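Local structure of nicotinate phosphoribosyltransferase (2IM5) at residues Arg37-Leu49 with Val95-Ile107. The protein probably catalyses the ATP-driven formation of nicotinate D-ribonucleotide from nicotinate and 5-phosphoribosyl 1-diphosphate, a step in NAD(+) biosynthesis. Sequence-based numbering, arbitrary orientation.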
loop_
_atom_site.group_PDB
_atom_site.type_symbol
_atom_site.label_atom_id
_atom_site.label_comp_id
_atom_site.label_asym_id
_atom_site.label_seq_id
_atom_site.Cartn_x
_atom_site.Cartn_y
_atom_site.Cartn_z
ATOM N N ARG A 37 -16.020 -1.176 -3.972
ATOM C CA ARG A 37 -16.834 -0.456 -3.014
ATOM C C ARG A 37 -17.946 0.398 -3.606
ATOM O O ARG A 37 -18.738 0.986 -2.873
ATOM C CB ARG A 37 -15.919 0.357 -2.096
ATOM C CG ARG A 37 -14.947 -0.554 -1.343
ATOM C CD ARG A 37 -14.156 0.140 -0.254
ATOM N NE ARG A 37 -13.203 1.111 -0.782
ATOM C CZ ARG A 37 -12.204 1.631 -0.075
ATOM N NH1 ARG A 37 -12.026 1.269 1.189
ATOM N NH2 ARG A 37 -11.385 2.513 -0.630
ATOM N N ASN A 38 -18.020 0.451 -4.930
ATOM C CA ASN A 38 -19.069 1.210 -5.592
ATOM C C ASN A 38 -20.094 0.243 -6.171
ATOM O O ASN A 38 -21.080 0.659 -6.779
ATOM C CB ASN A 38 -18.486 2.084 -6.702
ATOM C CG ASN A 38 -17.939 3.400 -6.183
ATOM O OD1 ASN A 38 -17.334 4.166 -6.929
ATOM N ND2 ASN A 38 -18.157 3.674 -4.901
ATOM N N ARG A 39 -19.853 -1.049 -5.968
ATOM C CA ARG A 39 -20.745 -2.096 -6.457
ATOM C C ARG A 39 -21.185 -1.904 -7.906
ATOM O O ARG A 39 -22.366 -2.030 -8.225
ATOM C CB ARG A 39 -21.985 -2.199 -5.563
ATOM C CG ARG A 39 -21.708 -2.683 -4.155
ATOM C CD ARG A 39 -23.011 -2.973 -3.418
ATOM N NE ARG A 39 -22.784 -3.414 -2.044
ATOM C CZ ARG A 39 -22.137 -4.528 -1.705
ATOM N NH1 ARG A 39 -21.648 -5.329 -2.644
ATOM N NH2 ARG A 39 -21.972 -4.836 -0.424
ATOM N N GLN A 40 -20.235 -1.594 -8.778
ATOM C CA GLN A 40 -20.534 -1.409 -10.191
ATOM C C GLN A 40 -20.875 -2.754 -10.814
ATOM O O GLN A 40 -20.387 -3.796 -10.374
ATOM C CB GLN A 40 -19.328 -0.819 -10.919
ATOM C CG GLN A 40 -19.031 0.625 -10.581
ATOM C CD GLN A 40 -17.762 1.118 -11.248
ATOM O OE1 GLN A 40 -17.495 0.804 -12.410
ATOM N NE2 GLN A 40 -16.978 1.905 -10.523
ATOM N N GLY A 41 -21.714 -2.732 -11.841
ATOM C CA GLY A 41 -22.078 -3.968 -12.505
ATOM C C GLY A 41 -21.009 -4.336 -13.514
ATOM O O GLY A 41 -20.519 -3.481 -14.245
ATOM N N PHE A 42 -20.639 -5.609 -13.550
ATOM C CA PHE A 42 -19.619 -6.076 -14.478
ATOM C C PHE A 42 -20.142 -7.255 -15.275
ATOM O O PHE A 42 -20.949 -8.043 -14.783
ATOM C CB PHE A 42 -18.353 -6.477 -13.715
ATOM C CG PHE A 42 -17.489 -5.313 -13.329
ATOM C CD1 PHE A 42 -16.661 -4.709 -14.270
ATOM C CD2 PHE A 42 -17.503 -4.819 -12.033
ATOM C CE1 PHE A 42 -15.857 -3.630 -13.924
ATOM C CE2 PHE A 42 -16.705 -3.737 -11.677
ATOM C CZ PHE A 42 -15.880 -3.141 -12.626
ATOM N N THR A 43 -19.672 -7.372 -16.508
ATOM C CA THR A 43 -20.103 -8.441 -17.391
ATOM C C THR A 43 -19.084 -9.558 -17.456
ATOM O O THR A 43 -17.913 -9.368 -17.127
ATOM C CB THR A 43 -20.317 -7.925 -18.815
ATOM O OG1 THR A 43 -19.067 -7.454 -19.338
ATOM C CG2 THR A 43 -21.334 -6.792 -18.823
ATOM N N GLU A 44 -19.537 -10.724 -17.902
ATOM C CA GLU A 44 -18.672 -11.885 -18.017
ATOM C C GLU A 44 -17.553 -11.674 -19.024
ATOM O O GLU A 44 -16.490 -12.280 -18.902
ATOM C CB GLU A 44 -19.484 -13.124 -18.408
ATOM C CG GLU A 44 -19.682 -14.117 -17.272
ATOM C CD GLU A 44 -18.365 -14.662 -16.732
ATOM O OE1 GLU A 44 -17.503 -15.056 -17.549
ATOM O OE2 GLU A 44 -18.194 -14.705 -15.495
ATOM N N GLU A 45 -17.778 -10.823 -20.021
ATOM C CA GLU A 45 -16.727 -10.599 -21.003
ATOM C C GLU A 45 -15.599 -9.784 -20.385
ATOM O O GLU A 45 -14.439 -9.971 -20.743
ATOM C CB GLU A 45 -17.264 -9.915 -22.261
ATOM C CG GLU A 45 -17.430 -8.418 -22.182
ATOM C CD GLU A 45 -17.712 -7.804 -23.549
ATOM O OE1 GLU A 45 -16.861 -7.946 -24.460
ATOM O OE2 GLU A 45 -18.783 -7.180 -23.709
ATOM N N PHE A 46 -15.933 -8.887 -19.461
ATOM C CA PHE A 46 -14.902 -8.104 -18.786
ATOM C C PHE A 46 -14.128 -9.073 -17.888
ATOM O O PHE A 46 -12.895 -9.057 -17.845
ATOM C CB PHE A 46 -15.512 -7.000 -17.923
ATOM C CG PHE A 46 -14.490 -6.103 -17.291
ATOM C CD1 PHE A 46 -13.855 -5.113 -18.039
ATOM C CD2 PHE A 46 -14.128 -6.266 -15.952
ATOM C CE1 PHE A 46 -12.872 -4.296 -17.467
ATOM C CE2 PHE A 46 -13.147 -5.456 -15.371
ATOM C CZ PHE A 46 -12.518 -4.468 -16.136
ATOM N N ALA A 47 -14.864 -9.930 -17.184
ATOM C CA ALA A 47 -14.246 -10.909 -16.297
ATOM C C ALA A 47 -13.260 -11.745 -17.098
ATOM O O ALA A 47 -12.181 -12.089 -16.618
ATOM C CB ALA A 47 -15.310 -11.805 -15.682
ATOM N N GLU A 48 -13.634 -12.069 -18.329
ATOM C CA GLU A 48 -12.772 -12.862 -19.189
ATOM C C GLU A 48 -11.519 -12.070 -19.576
ATOM O O GLU A 48 -10.434 -12.631 -19.723
ATOM C CB GLU A 48 -13.536 -13.299 -20.438
ATOM C CG GLU A 48 -12.794 -14.316 -21.271
ATOM C CD GLU A 48 -12.254 -15.470 -20.438
ATOM O OE1 GLU A 48 -13.025 -16.049 -19.637
ATOM O OE2 GLU A 48 -11.055 -15.802 -20.588
ATOM N N LEU A 49 -11.673 -10.763 -19.744
ATOM C CA LEU A 49 -10.527 -9.926 -20.077
ATOM C C LEU A 49 -9.554 -9.948 -18.897
ATOM O O LEU A 49 -8.341 -9.982 -19.079
ATOM C CB LEU A 49 -10.972 -8.485 -20.343
ATOM C CG LEU A 49 -11.803 -8.236 -21.600
ATOM C CD1 LEU A 49 -12.198 -6.776 -21.665
ATOM C CD2 LEU A 49 -10.991 -8.627 -22.827
ATOM N N VAL A 95 -5.610 -17.764 -8.494
ATOM C CA VAL A 95 -6.611 -16.713 -8.663
ATOM C C VAL A 95 -7.907 -17.164 -9.332
ATOM O O VAL A 95 -7.870 -17.817 -10.373
ATOM C CB VAL A 95 -6.022 -15.561 -9.510
ATOM C CG1 VAL A 95 -7.008 -14.413 -9.599
ATOM C CG2 VAL A 95 -4.704 -15.101 -8.915
ATOM N N THR A 96 -9.044 -16.792 -8.746
ATOM C CA THR A 96 -10.348 -17.143 -9.302
ATOM C C THR A 96 -11.157 -15.879 -9.558
ATOM O O THR A 96 -11.413 -15.101 -8.641
ATOM C CB THR A 96 -11.161 -18.055 -8.349
ATOM O OG1 THR A 96 -10.439 -19.269 -8.116
ATOM C CG2 THR A 96 -12.523 -18.394 -8.964
ATOM N N VAL A 97 -11.557 -15.684 -10.811
ATOM C CA VAL A 97 -12.333 -14.512 -11.198
ATOM C C VAL A 97 -13.746 -14.927 -11.585
ATOM O O VAL A 97 -13.946 -15.943 -12.250
ATOM C CB VAL A 97 -11.701 -13.800 -12.406
ATOM C CG1 VAL A 97 -12.520 -12.565 -12.773
ATOM C CG2 VAL A 97 -10.263 -13.427 -12.094
ATOM N N SER A 98 -14.726 -14.143 -11.161
ATOM C CA SER A 98 -16.108 -14.437 -11.497
ATOM C C SER A 98 -17.023 -13.258 -11.209
ATOM O O SER A 98 -16.630 -12.287 -10.558
ATOM C CB SER A 98 -16.599 -15.645 -10.708
ATOM O OG SER A 98 -16.609 -15.358 -9.323
ATOM N N ILE A 99 -18.244 -13.350 -11.719
ATOM C CA ILE A 99 -19.252 -12.326 -11.494
ATOM C C ILE A 99 -20.155 -12.980 -10.462
ATOM O O ILE A 99 -20.681 -14.053 -10.714
ATOM C CB ILE A 99 -20.068 -12.040 -12.776
ATOM C CG1 ILE A 99 -19.128 -11.662 -13.926
ATOM C CG2 ILE A 99 -21.073 -10.924 -12.512
ATOM C CD1 ILE A 99 -18.305 -10.410 -13.668
ATOM N N ASP A 100 -20.321 -12.357 -9.298
ATOM C CA ASP A 100 -21.150 -12.955 -8.256
ATOM C C ASP A 100 -22.637 -12.905 -8.561
ATOM O O ASP A 100 -23.055 -12.416 -9.615
ATOM C CB ASP A 100 -20.884 -12.306 -6.887
ATOM C CG ASP A 100 -21.224 -10.826 -6.856
ATOM O OD1 ASP A 100 -22.159 -10.412 -7.570
ATOM O OD2 ASP A 100 -20.567 -10.079 -6.099
ATOM N N ALA A 101 -23.429 -13.418 -7.624
ATOM C CA ALA A 101 -24.880 -13.464 -7.760
ATOM C C ALA A 101 -25.487 -12.085 -7.985
ATOM O O ALA A 101 -26.503 -11.954 -8.665
ATOM C CB ALA A 101 -25.496 -14.106 -6.524
ATOM N N GLN A 102 -24.864 -11.056 -7.420
ATOM C CA GLN A 102 -25.369 -9.692 -7.570
ATOM C C GLN A 102 -24.855 -9.003 -8.831
ATOM O O GLN A 102 -25.114 -7.819 -9.038
ATOM C CB GLN A 102 -24.994 -8.840 -6.351
ATOM C CG GLN A 102 -25.717 -9.196 -5.063
ATOM C CD GLN A 102 -25.484 -10.634 -4.629
ATOM O OE1 GLN A 102 -26.155 -11.559 -5.099
ATOM N NE2 GLN A 102 -24.523 -10.830 -3.731
ATOM N N GLY A 103 -24.122 -9.733 -9.666
ATOM C CA GLY A 103 -23.594 -9.147 -10.889
ATOM C C GLY A 103 -22.347 -8.303 -10.672
ATOM O O GLY A 103 -21.976 -7.489 -11.519
ATOM N N HIS A 104 -21.692 -8.504 -9.534
ATOM C CA HIS A 104 -20.493 -7.755 -9.195
ATOM C C HIS A 104 -19.229 -8.558 -9.478
ATOM O O HIS A 104 -19.241 -9.790 -9.444
ATOM C CB HIS A 104 -20.546 -7.364 -7.719
ATOM C CG HIS A 104 -21.729 -6.516 -7.368
ATOM N ND1 HIS A 104 -22.302 -6.519 -6.113
ATOM C CD2 HIS A 104 -22.437 -5.626 -8.104
ATOM C CE1 HIS A 104 -23.313 -5.668 -6.092
ATOM N NE2 HIS A 104 -23.416 -5.112 -7.287
ATOM N N LEU A 105 -18.139 -7.857 -9.761
ATOM C CA LEU A 105 -16.873 -8.521 -10.043
ATOM C C LEU A 105 -16.284 -9.082 -8.753
ATOM O O LEU A 105 -16.101 -8.352 -7.784
ATOM C CB LEU A 105 -15.891 -7.533 -10.681
ATOM C CG LEU A 105 -14.499 -8.058 -11.042
ATOM C CD1 LEU A 105 -14.606 -9.243 -11.990
ATOM C CD2 LEU A 105 -13.699 -6.936 -11.679
ATOM N N ASP A 106 -16.003 -10.380 -8.751
ATOM C CA ASP A 106 -15.431 -11.055 -7.587
ATOM C C ASP A 106 -14.100 -11.703 -7.958
ATOM O O ASP A 106 -14.024 -12.471 -8.925
ATOM C CB ASP A 106 -16.393 -12.135 -7.079
ATOM C CG ASP A 106 -15.889 -12.832 -5.819
ATOM O OD1 ASP A 106 -14.866 -13.553 -5.891
ATOM O OD2 ASP A 106 -16.519 -12.657 -4.748
ATOM N N ILE A 107 -13.055 -11.397 -7.195
ATOM C CA ILE A 107 -11.740 -11.967 -7.456
ATOM C C ILE A 107 -11.067 -12.405 -6.162
ATOM O O ILE A 107 -11.007 -11.650 -5.185
ATOM C CB ILE A 107 -10.821 -10.961 -8.161
ATOM C CG1 ILE A 107 -11.487 -10.453 -9.439
ATOM C CG2 ILE A 107 -9.494 -11.628 -8.506
ATOM C CD1 ILE A 107 -10.741 -9.336 -10.095
HETATM O O HOH W 1 -18.261 -5.141 -8.782
HETATM O O HOH W 2 -18.716 -16.061 -13.430
#
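The Phe42 ring takes Leu105 on one face: methyl CD2 of Leu105 sits 4.2 Å from the centroid of the Phe42 ring, almost on the normal, in a CH-pi contact. At the rim of the ring, CD2 of Phe42 comes within 3.4 Å of Leu105 CB, and a water lies at the edge, in plane. The same Leu105 methyl also meets the edge of Phe46, whose ring packs edge-to-face against Phe134 of helix 120-134. With CG anti to the backbone N (chi1 180°), the leucine carries CD2 up to both rings. The imidazole of His104 has Arg39 over one face, where CB of Arg39 lies 4.0 Å from the ring centroid, and Gln102 O over the other. The Arg39 guanidinium, tilted 25° from the ring plane, brings NH1 to 3.7 Å from His104 ND1.

Strands 95-99 and 105-110 form a beta hairpin at the margin of an antiparallel sheet that also takes in strands 29-36 and 347-355, with 95-99 outermost; a type I turn from Asp100 to Gly103 joins the two, and Asp100 OD1 accepts from His104 N just past the turn. The loop leading into helix 44-56 is tied to this hairpin by Phe42 N, which donates to Gly103 O (3.1 Å) in a nearly straight bond, 175° at the hydrogen. The edge-on water of Phe42 makes a second link, donating to Gln40 O and accepting from Leu105 N. Farther along, the helical segment 44-49 runs nearly antiparallel to strand 95-99, with a closest approach of the axes of 8.1 Å, and Ala47 CB rests against Ile99 CD1 at 3.9 Å and Val97 CG1. Glu44, its chain bent at chi2, lays OE2 alongside Ile99 CG1, while OE1 forms a salt bridge with Arg51.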